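Local coordinates for protein agmatinase (Burkholderia thailandensis, PDB 4DZ4) that probably hydrolyses agmatine to putrescine and urea at a two-manganese centre, as a member of the arginase family, at residues B[139-145]-B[242-246]. Numbering follows the deposited sequence.
Sequences HYITYPL and YLTFD. With MN (manganese (II) ion), chain P; MN (manganese (II) ion), chain Q.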
ATOM      1  N   HIS B 139      -7.044 -17.274 -16.440  1.00  9.46           N
ATOM      2  CA  HIS B 139      -6.661 -18.531 -17.105  1.00  9.65           C
ATOM      3  C   HIS B 139      -7.616 -19.011 -18.172  1.00  9.65           C
ATOM      4  O   HIS B 139      -7.248 -19.850 -19.010  1.00  9.34           O
ATOM      5  CB  HIS B 139      -6.418 -19.633 -16.069  1.00 10.50           C
ATOM      6  CG  HIS B 139      -5.222 -20.514 -16.402  1.00 10.89           C
ATOM      7  ND1 HIS B 139      -4.549 -21.208 -15.460  1.00 11.05           N
ATOM      8  CD2 HIS B 139      -4.594 -20.781 -17.614  1.00 10.66           C
ATOM      9  CE1 HIS B 139      -3.536 -21.871 -16.036  1.00 10.94           C
ATOM     10  NE2 HIS B 139      -3.557 -21.613 -17.361  1.00 11.07           N
ATOM     11  N   TYR B 140      -8.855 -18.510 -18.157  1.00  9.45           N
ATOM     12  CA  TYR B 140      -9.814 -18.932 -19.179  1.00  9.46           C
ATOM     13  C   TYR B 140      -9.233 -18.728 -20.585  1.00  9.75           C
ATOM     14  O   TYR B 140      -9.529 -19.510 -21.506  1.00  9.70           O
ATOM     15  CB  TYR B 140     -11.139 -18.172 -19.056  1.00 10.12           C
ATOM     16  CG  TYR B 140     -12.079 -18.549 -20.181  1.00 10.56           C
ATOM     17  CD1 TYR B 140     -12.877 -19.682 -20.087  1.00 11.27           C
ATOM     18  CD2 TYR B 140     -12.125 -17.786 -21.362  1.00 11.05           C
ATOM     19  CE1 TYR B 140     -13.717 -20.051 -21.135  1.00 11.65           C
ATOM     20  CE2 TYR B 140     -12.950 -18.149 -22.418  1.00 11.77           C
ATOM     21  CZ  TYR B 140     -13.756 -19.276 -22.283  1.00 12.36           C
ATOM     22  OH  TYR B 140     -14.592 -19.654 -23.322  1.00 13.86           O
ATOM     23  N   ILE B 141      -8.408 -17.688 -20.756  1.00  9.17           N
ATOM     24  CA  ILE B 141      -7.907 -17.374 -22.122  1.00  9.88           C
ATOM     25  C   ILE B 141      -7.207 -18.559 -22.787  1.00 10.07           C
ATOM     26  O   ILE B 141      -7.193 -18.675 -24.025  1.00 10.14           O
ATOM     27  CB  ILE B 141      -6.998 -16.113 -22.158  1.00  9.62           C
ATOM     28  CG1 ILE B 141      -5.608 -16.388 -21.531  1.00  9.48           C
ATOM     29  CG2 ILE B 141      -7.733 -14.910 -21.518  1.00  9.90           C
ATOM     30  CD1 ILE B 141      -4.596 -15.249 -21.699  1.00  9.53           C
ATOM     31  N   THR B 142      -6.622 -19.445 -21.981  1.00  9.89           N
ATOM     32  CA  THR B 142      -5.861 -20.555 -22.541  1.00 10.21           C
ATOM     33  C   THR B 142      -6.722 -21.556 -23.342  1.00 10.56           C
ATOM     34  O   THR B 142      -6.233 -22.194 -24.295  1.00 10.95           O
ATOM     35  CB  THR B 142      -5.069 -21.259 -21.445  1.00  9.97           C
ATOM     36  OG1 THR B 142      -4.261 -20.286 -20.766  1.00  9.61           O
ATOM     37  CG2 THR B 142      -4.148 -22.357 -22.052  1.00 10.57           C
ATOM     38  N   TYR B 143      -7.999 -21.651 -22.986  1.00 10.69           N
ATOM     39  CA  TYR B 143      -8.902 -22.535 -23.714  1.00 11.04           C
ATOM     40  C   TYR B 143      -9.081 -22.084 -25.179  1.00 11.12           C
ATOM     41  O   TYR B 143      -8.769 -22.842 -26.090  1.00 11.65           O
ATOM     42  CB  TYR B 143     -10.229 -22.676 -22.936  1.00 11.66           C
ATOM     43  CG  TYR B 143     -11.292 -23.478 -23.622  1.00 12.78           C
ATOM     44  CD1 TYR B 143     -11.014 -24.744 -24.187  1.00 13.30           C
ATOM     45  CD2 TYR B 143     -12.611 -23.002 -23.674  1.00 13.65           C
ATOM     46  CE1 TYR B 143     -12.012 -25.477 -24.819  1.00 14.24           C
ATOM     47  CE2 TYR B 143     -13.612 -23.723 -24.329  1.00 14.55           C
ATOM     48  CZ  TYR B 143     -13.300 -24.977 -24.870  1.00 15.12           C
ATOM     49  OH  TYR B 143     -14.300 -25.687 -25.478  1.00 16.06           O
ATOM     50  N   PRO B 144      -9.535 -20.834 -25.430  1.00 10.57           N
ATOM     51  CA  PRO B 144      -9.600 -20.483 -26.857  1.00 11.00           C
ATOM     52  C   PRO B 144      -8.231 -20.443 -27.547  1.00 10.98           C
ATOM     53  O   PRO B 144      -8.131 -20.720 -28.752  1.00 11.40           O
ATOM     54  CB  PRO B 144     -10.241 -19.072 -26.864  1.00 10.78           C
ATOM     55  CG  PRO B 144     -10.227 -18.621 -25.413  1.00 10.28           C
ATOM     56  CD  PRO B 144     -10.302 -19.890 -24.602  1.00 10.42           C
ATOM     57  N   LEU B 145      -7.167 -20.167 -26.785  1.00 10.71           N
ATOM     58  CA  LEU B 145      -5.827 -20.207 -27.370  1.00 11.10           C
ATOM     59  C   LEU B 145      -5.497 -21.628 -27.812  1.00 11.69           C
ATOM     60  O   LEU B 145      -4.956 -21.818 -28.909  1.00 12.01           O
ATOM     61  CB  LEU B 145      -4.769 -19.683 -26.381  1.00 10.78           C
ATOM     62  CG  LEU B 145      -4.823 -18.166 -26.082  1.00 10.57           C
ATOM     63  CD1 LEU B 145      -3.766 -17.802 -25.039  1.00 10.16           C
ATOM     64  CD2 LEU B 145      -4.634 -17.307 -27.346  1.00 11.60           C
ATOM     65  N   TYR B 242       2.197 -27.105 -25.434  1.00 13.05           N
ATOM     66  CA  TYR B 242       1.844 -25.717 -25.122  1.00 12.41           C
ATOM     67  C   TYR B 242       2.095 -25.539 -23.625  1.00 11.74           C
ATOM     68  O   TYR B 242       1.648 -26.356 -22.832  1.00 11.79           O
ATOM     69  CB  TYR B 242       0.369 -25.479 -25.441  1.00 12.45           C
ATOM     70  CG  TYR B 242      -0.092 -24.030 -25.275  1.00 12.14           C
ATOM     71  CD1 TYR B 242      -0.446 -23.524 -24.012  1.00 11.75           C
ATOM     72  CD2 TYR B 242      -0.152 -23.175 -26.369  1.00 12.54           C
ATOM     73  CE1 TYR B 242      -0.868 -22.208 -23.864  1.00 11.56           C
ATOM     74  CE2 TYR B 242      -0.586 -21.859 -26.240  1.00 12.35           C
ATOM     75  CZ  TYR B 242      -0.936 -21.381 -24.983  1.00 11.73           C
ATOM     76  OH  TYR B 242      -1.368 -20.080 -24.826  1.00 11.47           O
ATOM     77  N   LEU B 243       2.801 -24.477 -23.243  1.00 11.35           N
ATOM     78  CA  LEU B 243       3.138 -24.276 -21.827  1.00 11.14           C
ATOM     79  C   LEU B 243       2.293 -23.136 -21.302  1.00 10.72           C
ATOM     80  O   LEU B 243       2.331 -22.037 -21.862  1.00 11.10           O
ATOM     81  CB  LEU B 243       4.624 -23.932 -21.702  1.00 11.22           C
ATOM     82  CG  LEU B 243       5.217 -23.854 -20.288  1.00 11.06           C
ATOM     83  CD1 LEU B 243       6.680 -24.277 -20.269  1.00 11.43           C
ATOM     84  CD2 LEU B 243       5.058 -22.433 -19.725  1.00 10.52           C
ATOM     85  N   THR B 244       1.546 -23.379 -20.230  1.00 10.80           N
ATOM     86  CA  THR B 244       0.678 -22.345 -19.660  1.00 10.60           C
ATOM     87  C   THR B 244       1.114 -22.132 -18.221  1.00 10.59           C
ATOM     88  O   THR B 244       1.143 -23.076 -17.432  1.00 11.06           O
ATOM     89  CB  THR B 244      -0.831 -22.686 -19.823  1.00 10.82           C
ATOM     90  OG1 THR B 244      -1.631 -21.670 -19.204  1.00 11.00           O
ATOM     91  CG2 THR B 244      -1.194 -24.065 -19.216  1.00 11.19           C
ATOM     92  N   PHE B 245       1.519 -20.914 -17.913  1.00 10.09           N
ATOM     93  CA  PHE B 245       2.053 -20.612 -16.587  1.00 10.20           C
ATOM     94  C   PHE B 245       1.125 -19.672 -15.833  1.00  9.97           C
ATOM     95  O   PHE B 245       1.076 -18.475 -16.137  1.00  9.89           O
ATOM     96  CB  PHE B 245       3.459 -20.004 -16.685  1.00 10.73           C
ATOM     97  CG  PHE B 245       4.238 -20.095 -15.401  1.00 11.06           C
ATOM     98  CD1 PHE B 245       3.873 -19.317 -14.306  1.00 11.30           C
ATOM     99  CD2 PHE B 245       5.327 -20.989 -15.279  1.00 11.60           C
ATOM    100  CE1 PHE B 245       4.555 -19.406 -13.088  1.00 11.11           C
ATOM    101  CE2 PHE B 245       6.040 -21.058 -14.083  1.00 11.95           C
ATOM    102  CZ  PHE B 245       5.655 -20.269 -12.979  1.00 11.93           C
ATOM    103  N   ASP B 246       0.414 -20.211 -14.849  1.00 10.37           N
ATOM    104  CA  ASP B 246      -0.432 -19.399 -13.960  1.00 10.20           C
ATOM    105  C   ASP B 246       0.500 -18.938 -12.836  1.00  9.80           C
ATOM    106  O   ASP B 246       1.069 -19.759 -12.150  1.00  9.79           O
ATOM    107  CB  ASP B 246      -1.613 -20.259 -13.474  1.00 10.67           C
ATOM    108  CG  ASP B 246      -2.562 -19.522 -12.463  1.00 10.83           C
ATOM    109  OD1 ASP B 246      -2.172 -18.487 -11.892  1.00 10.79           O
ATOM    110  OD2 ASP B 246      -3.690 -20.026 -12.240  1.00 11.52           O
TER
HETATM  111 MN    MN P 401      -5.332 -21.599 -13.455  0.78 14.69          MN
HETATM  112 MN    MN Q 402      -4.403 -20.969 -10.433  1.00 13.04          MN
HETATM  113  O   HOH W   1      -6.016 -21.465 -11.638  1.00 13.72           O
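The imidazole of H139 spans T244 and D246, one nitrogen near each, and both of its nitrogens are in use. ND1 holds one manganese at 2.2 Å. NE2, across the ring, donates to T244 OG1 at 2.7 Å. The bond is bent, 148° at the hydrogen, with the acceptor tilted 19° out of the ring plane. With OG1 anti to the backbone N, T244 presents its hydroxyl to NE2; the same oxygen is also bonded to D287. A second-shell hydroxyl at NE2 and the metal at ND1 together hold the ring's rotation. D246 turns its carboxylate almost perpendicular to the imidazole, 85° between planes, and OD2 bridges both metals, at 2.6 Å from the manganese on H139 and 2.2 Å from the other. A water spans the pair as well. This is the binuclear manganese centre of the arginase fold, set at the C-terminal end of strand 240-246 in a parallel sheet, with D163, H165, D167 and D248 completing the protein ligands. Further back along the strand, away from the metals, helix 142-153 packs against it. The methyl of T142 comes within 3.8 Å of Y242 CE1, while L145 brings CD1 to 3.3 Å from Y242 OH. D287 on the neighbouring strand 282-289 gathers the hydroxyls of T142, Y242 and T244 around its carboxylate.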